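Local coordinates for putative uncharacterized protein (Chaetomium thermophilum, PDB 4X2H), which is of unknown function but has an NTF2-like fold and pairs with the chain of another protein in the crystallised assembly, at residues B[61-64]-B[65-68]; B[77-80]-B[81-84]; B[13-16]-B[17-21]; B[107-110]-B[111-115]. One frame throughout, in Å; residues are numbered along the deposited sequence.

Contact 1: B[61-64]-B[65-68]; sequences TMLK and EQRA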
loop_
_atom_site.group_PDB
_atom_site.type_symbol
_atom_site.label_atom_id
_atom_site.label_comp_id
_atom_site.label_asym_id
_atom_site.label_seq_id
_atom_site.Cartn_x
_atom_site.Cartn_y
_atom_site.Cartn_z
ATOM N N THR B 61 -20.312 9.241 1.303
ATOM C CA THR B 61 -21.681 8.842 1.623
ATOM C C THR B 61 -21.712 7.436 2.216
ATOM O O THR B 61 -22.460 7.162 3.158
ATOM C CB THR B 61 -22.585 8.904 0.379
ATOM O OG1 THR B 61 -22.659 10.256 -0.082
ATOM C CG2 THR B 61 -23.993 8.407 0.690
ATOM N N MET B 62 -20.892 6.547 1.666
ATOM C CA MET B 62 -20.801 5.179 2.162
ATOM C C MET B 62 -20.292 5.154 3.602
ATOM O O MET B 62 -20.759 4.357 4.423
ATOM C CB MET B 62 -19.892 4.350 1.254
ATOM C CG MET B 62 -20.476 4.127 -0.134
ATOM S SD MET B 62 -19.286 3.509 -1.338
ATOM C CE MET B 62 -18.910 1.899 -0.662
ATOM N N LEU B 63 -19.338 6.028 3.909
ATOM C CA LEU B 63 -18.819 6.135 5.268
ATOM C C LEU B 63 -19.919 6.593 6.222
ATOM O O LEU B 63 -20.038 6.082 7.335
ATOM C CB LEU B 63 -17.635 7.100 5.320
ATOM C CG LEU B 63 -16.310 6.557 4.779
ATOM C CD1 LEU B 63 -15.314 7.695 4.603
ATOM C CD2 LEU B 63 -15.744 5.480 5.703
ATOM N N LYS B 64 -20.720 7.557 5.778
ATOM C CA LYS B 64 -21.867 8.018 6.558
ATOM C C LYS B 64 -22.843 6.882 6.826
ATOM O O LYS B 64 -23.316 6.706 7.953
ATOM C CB LYS B 64 -22.595 9.154 5.838
ATOM C CG LYS B 64 -21.918 10.507 5.952
ATOM C CD LYS B 64 -22.741 11.590 5.270
ATOM C CE LYS B 64 -22.053 12.104 4.020
ATOM N NZ LYS B 64 -22.942 12.983 3.209
ATOM N N GLU B 65 -23.146 6.114 5.786
ATOM C CA GLU B 65 -24.102 5.021 5.898
ATOM C C GLU B 65 -23.572 3.926 6.814
ATOM O O GLU B 65 -24.340 3.280 7.523
ATOM C CB GLU B 65 -24.422 4.449 4.516
ATOM C CG GLU B 65 -25.201 5.413 3.628
ATOM C CD GLU B 65 -25.249 4.975 2.171
ATOM O OE1 GLU B 65 -24.461 4.086 1.780
ATOM O OE2 GLU B 65 -26.078 5.525 1.414
ATOM N N GLN B 66 -22.257 3.728 6.812
ATOM C CA GLN B 66 -21.653 2.709 7.663
ATOM C C GLN B 66 -21.861 3.058 9.137
ATOM O O GLN B 66 -22.154 2.183 9.952
ATOM C CB GLN B 66 -20.157 2.551 7.364
ATOM C CG GLN B 66 -19.485 1.511 8.241
ATOM C CD GLN B 66 -18.022 1.310 7.941
ATOM O OE1 GLN B 66 -17.589 0.195 7.657
ATOM N NE2 GLN B 66 -17.245 2.377 8.028
ATOM N N ARG B 67 -21.720 4.337 9.471
ATOM C CA ARG B 67 -21.904 4.784 10.847
ATOM C C ARG B 67 -23.360 5.155 11.115
ATOM O O ARG B 67 -23.702 5.600 12.211
ATOM C CB ARG B 67 -20.985 5.970 11.160
ATOM C CG ARG B 67 -21.206 7.209 10.309
ATOM C CD ARG B 67 -20.270 8.331 10.738
ATOM N NE ARG B 67 -20.351 9.497 9.855
ATOM C CZ ARG B 67 -19.378 9.920 9.048
ATOM N NH1 ARG B 67 -18.206 9.295 8.990
ATOM N NH2 ARG B 67 -19.578 10.993 8.295
ATOM N N ALA B 68 -24.209 4.958 10.109
ATOM C CA ALA B 68 -25.643 5.215 10.227
ATOM C C ALA B 68 -25.910 6.682 10.535
ATOM O O ALA B 68 -26.233 7.039 11.668
ATOM C CB ALA B 68 -26.262 4.320 11.302
HETATM O O HOH W 1 -18.020 4.982 8.835
#

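Contact 2: B[77-80]-B[81-84]; sequences TLPI and GRKP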
loop_
_atom_site.group_PDB
_atom_site.type_symbol
_atom_site.label_atom_id
_atom_site.label_comp_id
_atom_site.label_asym_id
_atom_site.label_seq_id
_atom_site.Cartn_x
_atom_site.Cartn_y
_atom_site.Cartn_z
ATOM N N THR B 77 -28.737 0.791 17.624
ATOM C CA THR B 77 -28.788 -0.450 18.385
ATOM C C THR B 77 -27.791 -0.364 19.547
ATOM O O THR B 77 -27.601 -1.323 20.295
ATOM C CB THR B 77 -28.462 -1.673 17.493
ATOM O OG1 THR B 77 -29.152 -1.555 16.243
ATOM C CG2 THR B 77 -28.870 -2.984 18.164
ATOM N N LEU B 78 -27.172 0.804 19.704
ATOM C CA LEU B 78 -26.092 0.991 20.664
ATOM C C LEU B 78 -26.564 1.654 21.951
ATOM O O LEU B 78 -27.426 2.529 21.923
ATOM C CB LEU B 78 -24.981 1.842 20.048
ATOM C CG LEU B 78 -24.291 1.276 18.809
ATOM C CD1 LEU B 78 -23.298 2.288 18.268
ATOM C CD2 LEU B 78 -23.603 -0.044 19.125
ATOM N N PRO B 79 -25.988 1.250 23.089
ATOM C CA PRO B 79 -26.280 1.972 24.329
ATOM C C PRO B 79 -25.644 3.354 24.300
ATOM O O PRO B 79 -24.786 3.613 23.454
ATOM C CB PRO B 79 -25.653 1.089 25.405
ATOM C CG PRO B 79 -24.547 0.389 24.712
ATOM C CD PRO B 79 -25.009 0.171 23.297
ATOM N N ILE B 80 -26.061 4.235 25.201
ATOM C CA ILE B 80 -25.472 5.568 25.270
ATOM C C ILE B 80 -23.982 5.474 25.581
ATOM O O ILE B 80 -23.539 4.544 26.256
ATOM C CB ILE B 80 -26.163 6.443 26.335
ATOM C CG1 ILE B 80 -26.138 5.742 27.697
ATOM C CG2 ILE B 80 -27.586 6.763 25.900
ATOM C CD1 ILE B 80 -26.731 6.552 28.825
ATOM N N GLY B 81 -23.215 6.431 25.067
ATOM C CA GLY B 81 -21.789 6.501 25.334
ATOM C C GLY B 81 -20.934 5.718 24.353
ATOM O O GLY B 81 -19.728 5.575 24.564
ATOM N N ARG B 82 -21.552 5.200 23.293
ATOM C CA ARG B 82 -20.825 4.443 22.279
ATOM C C ARG B 82 -20.660 5.255 21.006
ATOM O O ARG B 82 -21.581 5.939 20.562
ATOM C CB ARG B 82 -21.535 3.128 21.955
ATOM C CG ARG B 82 -21.751 2.228 23.154
ATOM C CD ARG B 82 -20.455 1.951 23.900
ATOM N NE ARG B 82 -20.667 0.998 24.987
ATOM C CZ ARG B 82 -20.522 -0.318 24.877
ATOM N NH1 ARG B 82 -20.152 -0.869 23.726
ATOM N NH2 ARG B 82 -20.749 -1.094 25.929
ATOM N N LYS B 83 -19.467 5.171 20.435
ATOM C CA LYS B 83 -19.174 5.774 19.141
ATOM C C LYS B 83 -19.477 4.741 18.060
ATOM O O LYS B 83 -18.983 3.616 18.141
ATOM C CB LYS B 83 -17.718 6.218 19.084
ATOM C CG LYS B 83 -17.324 6.975 17.826
ATOM C CD LYS B 83 -15.932 7.568 17.985
ATOM C CE LYS B 83 -15.392 8.117 16.673
ATOM N NZ LYS B 83 -16.346 9.036 16.006
ATOM N N PRO B 84 -20.297 5.106 17.053
ATOM C CA PRO B 84 -20.666 4.128 16.024
ATOM C C PRO B 84 -19.478 3.463 15.330
ATOM O O PRO B 84 -19.438 2.236 15.268
ATOM C CB PRO B 84 -21.478 4.965 15.036
ATOM C CG PRO B 84 -22.119 5.995 15.885
ATOM C CD PRO B 84 -21.075 6.351 16.911
HETATM O O HOH W 2 -24.218 5.566 21.728
HETATM O O HOH W 3 -21.675 2.747 26.970
#

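Contact 3: B[13-16]-B[17-21]; sequences EWYY and RQINE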
loop_
_atom_site.group_PDB
_atom_site.type_symbol
_atom_site.label_atom_id
_atom_site.label_comp_id
_atom_site.label_asym_id
_atom_site.label_seq_id
_atom_site.Cartn_x
_atom_site.Cartn_y
_atom_site.Cartn_z
ATOM N N GLU B 13 -2.573 11.156 9.218
ATOM C CA GLU B 13 -3.139 11.841 10.369
ATOM C C GLU B 13 -4.386 12.608 9.947
ATOM O O GLU B 13 -5.394 12.590 10.642
ATOM C CB GLU B 13 -2.108 12.782 10.999
ATOM C CG GLU B 13 -2.512 13.332 12.359
ATOM C CD GLU B 13 -1.415 14.162 13.005
ATOM O OE1 GLU B 13 -0.227 13.923 12.700
ATOM O OE2 GLU B 13 -1.740 15.054 13.818
ATOM N N TRP B 14 -4.323 13.256 8.789
ATOM C CA TRP B 14 -5.453 14.038 8.298
ATOM C C TRP B 14 -6.638 13.154 7.922
ATOM O O TRP B 14 -7.758 13.378 8.371
ATOM C CB TRP B 14 -5.052 14.880 7.083
ATOM C CG TRP B 14 -6.244 15.534 6.445
ATOM C CD1 TRP B 14 -6.878 16.661 6.871
ATOM C CD2 TRP B 14 -6.953 15.090 5.281
ATOM N NE1 TRP B 14 -7.942 16.945 6.050
ATOM C CE2 TRP B 14 -8.008 15.996 5.065
ATOM C CE3 TRP B 14 -6.803 14.008 4.408
ATOM C CZ2 TRP B 14 -8.905 15.859 4.012
ATOM C CZ3 TRP B 14 -7.698 13.873 3.357
ATOM C CH2 TRP B 14 -8.737 14.792 3.171
ATOM N N TYR B 15 -6.374 12.155 7.087
ATOM C CA TYR B 15 -7.414 11.327 6.490
ATOM C C TYR B 15 -8.280 10.615 7.537
ATOM O O TYR B 15 -9.508 10.705 7.519
ATOM C CB TYR B 15 -6.765 10.306 5.548
ATOM C CG TYR B 15 -7.744 9.394 4.853
ATOM C CD1 TYR B 15 -8.311 9.744 3.634
ATOM C CD2 TYR B 15 -8.105 8.178 5.415
ATOM C CE1 TYR B 15 -9.214 8.909 3.001
ATOM C CE2 TYR B 15 -8.998 7.339 4.788
ATOM C CZ TYR B 15 -9.555 7.708 3.585
ATOM O OH TYR B 15 -10.448 6.865 2.964
ATOM N N TYR B 16 -7.645 9.917 8.463
ATOM C CA TYR B 16 -8.404 9.156 9.447
ATOM C C TYR B 16 -8.986 10.055 10.539
ATOM O O TYR B 16 -9.956 9.686 11.192
ATOM C CB TYR B 16 -7.521 8.045 10.016
ATOM C CG TYR B 16 -7.162 7.040 8.936
ATOM C CD1 TYR B 16 -8.062 6.057 8.547
ATOM C CD2 TYR B 16 -5.946 7.110 8.271
ATOM C CE1 TYR B 16 -7.748 5.155 7.543
ATOM C CE2 TYR B 16 -5.626 6.222 7.269
ATOM C CZ TYR B 16 -6.526 5.246 6.907
ATOM O OH TYR B 16 -6.196 4.365 5.901
ATOM N N ARG B 17 -8.433 11.253 10.712
ATOM C CA ARG B 17 -9.037 12.220 11.625
ATOM C C ARG B 17 -10.375 12.705 11.058
ATOM O O ARG B 17 -11.343 12.867 11.798
ATOM C CB ARG B 17 -8.103 13.409 11.874
ATOM C CG ARG B 17 -8.575 14.355 12.975
ATOM C CD ARG B 17 -7.902 15.720 12.885
ATOM N NE ARG B 17 -6.503 15.621 12.467
ATOM C CZ ARG B 17 -5.931 16.365 11.519
ATOM N NH1 ARG B 17 -6.622 17.291 10.863
ATOM N NH2 ARG B 17 -4.652 16.182 11.223
ATOM N N GLN B 18 -10.431 12.936 9.748
ATOM C CA GLN B 18 -11.678 13.369 9.115
ATOM C C GLN B 18 -12.762 12.312 9.314
ATOM O O GLN B 18 -13.879 12.621 9.727
ATOM C CB GLN B 18 -11.492 13.633 7.613
ATOM C CG GLN B 18 -10.436 14.674 7.242
ATOM C CD GLN B 18 -10.391 15.855 8.197
ATOM O OE1 GLN B 18 -9.453 16.002 8.987
ATOM N NE2 GLN B 18 -11.403 16.704 8.130
ATOM N N ILE B 19 -12.421 11.061 9.024
ATOM C CA ILE B 19 -13.379 9.976 9.128
ATOM C C ILE B 19 -13.869 9.863 10.566
ATOM O O ILE B 19 -15.072 9.820 10.812
ATOM C CB ILE B 19 -12.769 8.646 8.654
ATOM C CG1 ILE B 19 -12.405 8.758 7.168
ATOM C CG2 ILE B 19 -13.744 7.487 8.886
ATOM C CD1 ILE B 19 -11.732 7.535 6.577
ATOM N N ASN B 20 -12.942 9.851 11.518
ATOM C CA ASN B 20 -13.306 9.722 12.928
ATOM C C ASN B 20 -14.070 10.925 13.483
ATOM O O ASN B 20 -14.742 10.809 14.506
ATOM C CB ASN B 20 -12.054 9.483 13.775
ATOM C CG ASN B 20 -11.511 8.078 13.626
ATOM O OD1 ASN B 20 -12.257 7.135 13.364
ATOM N ND2 ASN B 20 -10.205 7.925 13.807
ATOM N N GLU B 21 -13.963 12.075 12.823
ATOM C CA GLU B 21 -14.703 13.262 13.247
ATOM C C GLU B 21 -15.933 13.501 12.369
ATOM O O GLU B 21 -16.546 14.563 12.429
ATOM C CB GLU B 21 -13.785 14.489 13.240
ATOM C CG GLU B 21 -12.663 14.401 14.264
ATOM C CD GLU B 21 -11.811 15.651 14.326
ATOM O OE1 GLU B 21 -11.989 16.546 13.472
ATOM O OE2 GLU B 21 -10.960 15.734 15.235
#

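Contact 4: B[107-110]-B[111-115]; sequences QRMI and EQHAP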
loop_
_atom_site.group_PDB
_atom_site.type_symbol
_atom_site.label_atom_id
_atom_site.label_comp_id
_atom_site.label_asym_id
_atom_site.label_seq_id
_atom_site.Cartn_x
_atom_site.Cartn_y
_atom_site.Cartn_z
ATOM N N GLN B 107 5.899 23.993 -15.050
ATOM C CA GLN B 107 7.252 23.858 -15.558
ATOM C C GLN B 107 8.285 24.203 -14.491
ATOM O O GLN B 107 9.324 23.550 -14.392
ATOM C CB GLN B 107 7.445 24.756 -16.777
ATOM C CG GLN B 107 8.791 24.607 -17.438
ATOM C CD GLN B 107 8.970 25.587 -18.577
ATOM O OE1 GLN B 107 8.037 26.298 -18.949
ATOM N NE2 GLN B 107 10.173 25.633 -19.135
ATOM N N ARG B 108 7.987 25.226 -13.695
ATOM C CA ARG B 108 8.916 25.712 -12.682
ATOM C C ARG B 108 9.214 24.642 -11.633
ATOM O O ARG B 108 10.311 24.601 -11.076
ATOM C CB ARG B 108 8.356 26.966 -12.001
ATOM C CG ARG B 108 7.079 26.717 -11.215
ATOM C CD ARG B 108 6.505 27.989 -10.614
ATOM N NE ARG B 108 5.211 27.731 -9.982
ATOM C CZ ARG B 108 4.034 27.820 -10.599
ATOM N NH1 ARG B 108 3.965 28.179 -11.877
ATOM N NH2 ARG B 108 2.916 27.551 -9.933
ATOM N N MET B 109 8.241 23.775 -11.374
ATOM C CA MET B 109 8.408 22.734 -10.365
ATOM C C MET B 109 9.335 21.638 -10.868
ATOM O O MET B 109 10.025 20.989 -10.082
ATOM C CB MET B 109 7.053 22.142 -9.975
ATOM C CG MET B 109 6.202 23.075 -9.131
ATOM S SD MET B 109 6.945 23.418 -7.524
ATOM C CE MET B 109 6.753 21.828 -6.713
ATOM N N ILE B 110 9.350 21.433 -12.181
ATOM C CA ILE B 110 10.252 20.462 -12.780
ATOM C C ILE B 110 11.675 21.010 -12.775
ATOM O O ILE B 110 12.615 20.297 -12.425
ATOM C CB ILE B 110 9.817 20.101 -14.216
ATOM C CG1 ILE B 110 8.467 19.374 -14.172
ATOM C CG2 ILE B 110 10.871 19.225 -14.900
ATOM C CD1 ILE B 110 7.860 19.087 -15.529
ATOM N N GLU B 111 11.829 22.276 -13.153
ATOM C CA GLU B 111 13.145 22.906 -13.188
ATOM C C GLU B 111 13.762 23.030 -11.797
ATOM O O GLU B 111 14.954 22.781 -11.619
ATOM C CB GLU B 111 13.066 24.297 -13.831
ATOM C CG GLU B 111 14.428 24.971 -13.990
ATOM C CD GLU B 111 14.343 26.375 -14.567
ATOM O OE1 GLU B 111 13.700 27.246 -13.940
ATOM O OE2 GLU B 111 14.923 26.609 -15.649
ATOM N N GLN B 112 12.955 23.415 -10.813
ATOM C CA GLN B 112 13.475 23.728 -9.481
ATOM C C GLN B 112 13.678 22.509 -8.592
ATOM O O GLN B 112 14.479 22.551 -7.657
ATOM C CB GLN B 112 12.546 24.710 -8.768
ATOM C CG GLN B 112 12.837 26.158 -9.103
ATOM C CD GLN B 112 11.583 26.981 -9.288
ATOM O OE1 GLN B 112 10.649 26.905 -8.488
ATOM N NE2 GLN B 112 11.553 27.772 -10.352
ATOM N N HIS B 113 12.959 21.430 -8.878
ATOM C CA HIS B 113 13.022 20.242 -8.035
ATOM C C HIS B 113 13.422 19.007 -8.816
ATOM O O HIS B 113 12.633 18.444 -9.572
ATOM C CB HIS B 113 11.681 20.032 -7.341
ATOM C CG HIS B 113 11.295 21.174 -6.459
ATOM N ND1 HIS B 113 11.991 21.492 -5.313
ATOM C CD2 HIS B 113 10.309 22.094 -6.568
ATOM C CE1 HIS B 113 11.442 22.551 -4.748
ATOM N NE2 HIS B 113 10.419 22.937 -5.490
ATOM N N ALA B 114 14.670 18.601 -8.622
ATOM C CA ALA B 114 15.175 17.374 -9.203
ATOM C C ALA B 114 14.509 16.204 -8.498
ATOM O O ALA B 114 13.923 16.376 -7.429
ATOM C CB ALA B 114 16.684 17.295 -9.074
ATOM N N PRO B 115 14.589 15.006 -9.092
ATOM C CA PRO B 115 13.984 13.830 -8.456
ATOM C C PRO B 115 14.541 13.529 -7.059
ATOM O O PRO B 115 13.920 12.774 -6.309
ATOM C CB PRO B 115 14.318 12.702 -9.435
ATOM C CG PRO B 115 14.452 13.382 -10.753
ATOM C CD PRO B 115 15.072 14.712 -10.452
#

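Contact 1: B[61-64]-B[65-68]
Glu65 N donates to Thr61 O at 2.9 Å and Gln66 N to Met62 O, also at 2.9 Å, the regular i to i+4 bonds of helix 56-66 near its C-terminal end. Leu63 O, next along, is gripped twice: by Arg67 N at 3.2 Å and by a water that donates to it at 2.7 Å. The same water accepts from Gln66 NE2 at 2.8 Å and so ties the amide back to a carbonyl three residues earlier. Gln66 holds this amide well off the helix, its CG anti to the backbone N (chi1 179°) and its chain extended. There NE2 also bonds Tyr87 OH, and OE1 bonds the backbone of the partner protein's chain. Arg67 instead folds back, since CG lies between its backbone N and carbonyl carbon (chi1 61°). One guanidinium face thus lies over Lys64 CA, off-centre toward the rim, and NH2 comes within 3.3 Å of Lys64 CG. Thr61 CG2 rests 3.6 Å from Glu65 OE2, a methyl against a carboxylate oxygen. Leu63 packs on Tyr87, and Met62 on Val53 and the partner chain. The buried Gln66 amide therefore has hydrogen-bond partners at both ends, linking the helix, strand 83-96 and the other protein, while the guanidinium meets the lysine at its aliphatic part, CA and CG.

Contact 2: B[77-80]-B[81-84]
The Arg82 guanidinium carries Pro79 CG over one face, 3.8 Å above the plane and displaced toward the rim, with a water at its edge in the plane. That water accepts from Arg82 NE at 2.8 Å and donates to Ile80 O at 2.7 Å, bridging side chain and backbone. Arg82 turns toward the proline by a bend at chi2 (-54°), which also brings Arg82 CG to 3.7 Å from Pro79 CG; the two side chains meet at a slant. Beyond the segments, NH1 bonds Gly134 O, and NE forms a long, weak ion pair with Asp142. A second water sits in the mouth of the turn, donating to Pro79 O at 2.7 Å and accepting from Arg82 N at 3.1 Å, so the first and fourth residues are joined through solvent. Gly81 supplies the positive phi (89°) at the third position. Nearer the backbone, Leu78 crosses Arg82 at about a right angle, CB against CB at 4.1 Å, and extends CD1 to 3.9 Å from Pro84 CA. Leu78 and Pro84 also pack on an apolar side chain of the partner protein. Lys83 and Pro84 then join strand 122-135 by backbone bonds to Ala135 and Gly134. The arrangement is a type II beta turn, Pro79-Ile80-Gly81-Arg82, with glycine in its customary third place and a water between its ends, leading the chain into strand 83-96, an outermost strand of the sheet within this chain.

Contact 3: B[13-16]-B[17-21]
Helix 3-20, the long N-terminal helix of the NTF2-like fold, pairs Trp14 with Gln18 and Tyr15 with Ile19 one turn apart. Gln18 CG lies over a face of the indole, 3.7 Å from the centroid of its five-membered ring and 23° off the normal, a CH-pi contact. A bend at chi2 (-38°) lays the Gln18 amide nearly parallel to the indole, the two planes 9° apart. Beneath them Gln18 N donates to Trp14 O at 3.0 Å, and Asn20 N to Tyr16 O at 3.0 Å; the Arg17 N to Glu13 O bond is weak, at 3.3 Å. On the buried side Ile19 CD1 presses on the Tyr15 ring, 3.3 Å from CE2, a tight apolar contact. Tyr15 in turn puts CD2 over the centre of the Tyr16 ring, 3.5 Å above its plane, so three side chains interlock. The polar ends of the two tyrosines and of Asn20 find partners beyond the helix: Tyr15 OH bonds Trp59 NE1, Tyr16 OH bonds Asp151, and Asn20 OD1 accepts from Tyr87 N. The exposed Arg17 lays one guanidinium face over Trp14 CA and has Glu13 CG at its edge in the plane. Glu13 OE2 and Arg17 NH2, opposite in charge, stay 4.1 Å apart. The helix is thus amphipathic, and its aromatic-rich side meets Phe149 and Phe153 of strand 145-157 and Val89 of strand 83-96, the helix-on-sheet packing found in NTF2-like domains.

Contact 4: B[107-110]-B[111-115]
Arg108 O accepts from Gln112 N at 2.9 Å, the shortest bond of the small helix 107-112. Glu111 N to Gln107 O follows at 3.1 Å and is straighter, 165° at the hydrogen. His113 N still points back to Met109 O, but at 3.2 Å the bond is weak, and His113 is where the chain leaves helical geometry. Gln112 folds over the carbonyl it bonds, placing CD 3.2 Å from Arg108 O and NE2 3.7 Å from Arg108 CB. The principal side-chain contact joins Met109 and His113. Bends at chi2 and chi3 (-65° and -70°) curl the methionine so that SD stands at the edge of the imidazole, 4.7 Å from its centroid. The methyl CE comes 3.6 Å from His113 CD2. Val119 packs against both residues. The imidazole is held at both nitrogens: NE2 bonds Glu163 OE2, and ND1 makes a weak bond to Asp117 OD2, while His113 O accepts from Arg120. Two carboxylates around one ring would probably stabilise a protonated, positively charged imidazole, and the two bonds should help to set the turn of the ring whose edge meets the methionine sulfur.

All four contacts are local, so none closes a long loop; they follow in series along the chain, in the order 3, 1, 2, 4, without nesting or crossing. Contact 3 ends helix 3-20 and touches the next two: Ile19 packs on Leu63 and Arg67 of contact 1, and Asn20 O lies 2.8 Å from Lys83 NZ of contact 2, a probable hydrogen bond. Contact 1 meets contact 2 where Arg67 packs on Pro84. The three thus join helices 3-20 and 56-66 to the start of strand 83-96. Contact 4 stands apart beyond that strand, on the opposite side of the chain's centre from the others, its nearest atoms about 19 Å from contact 3.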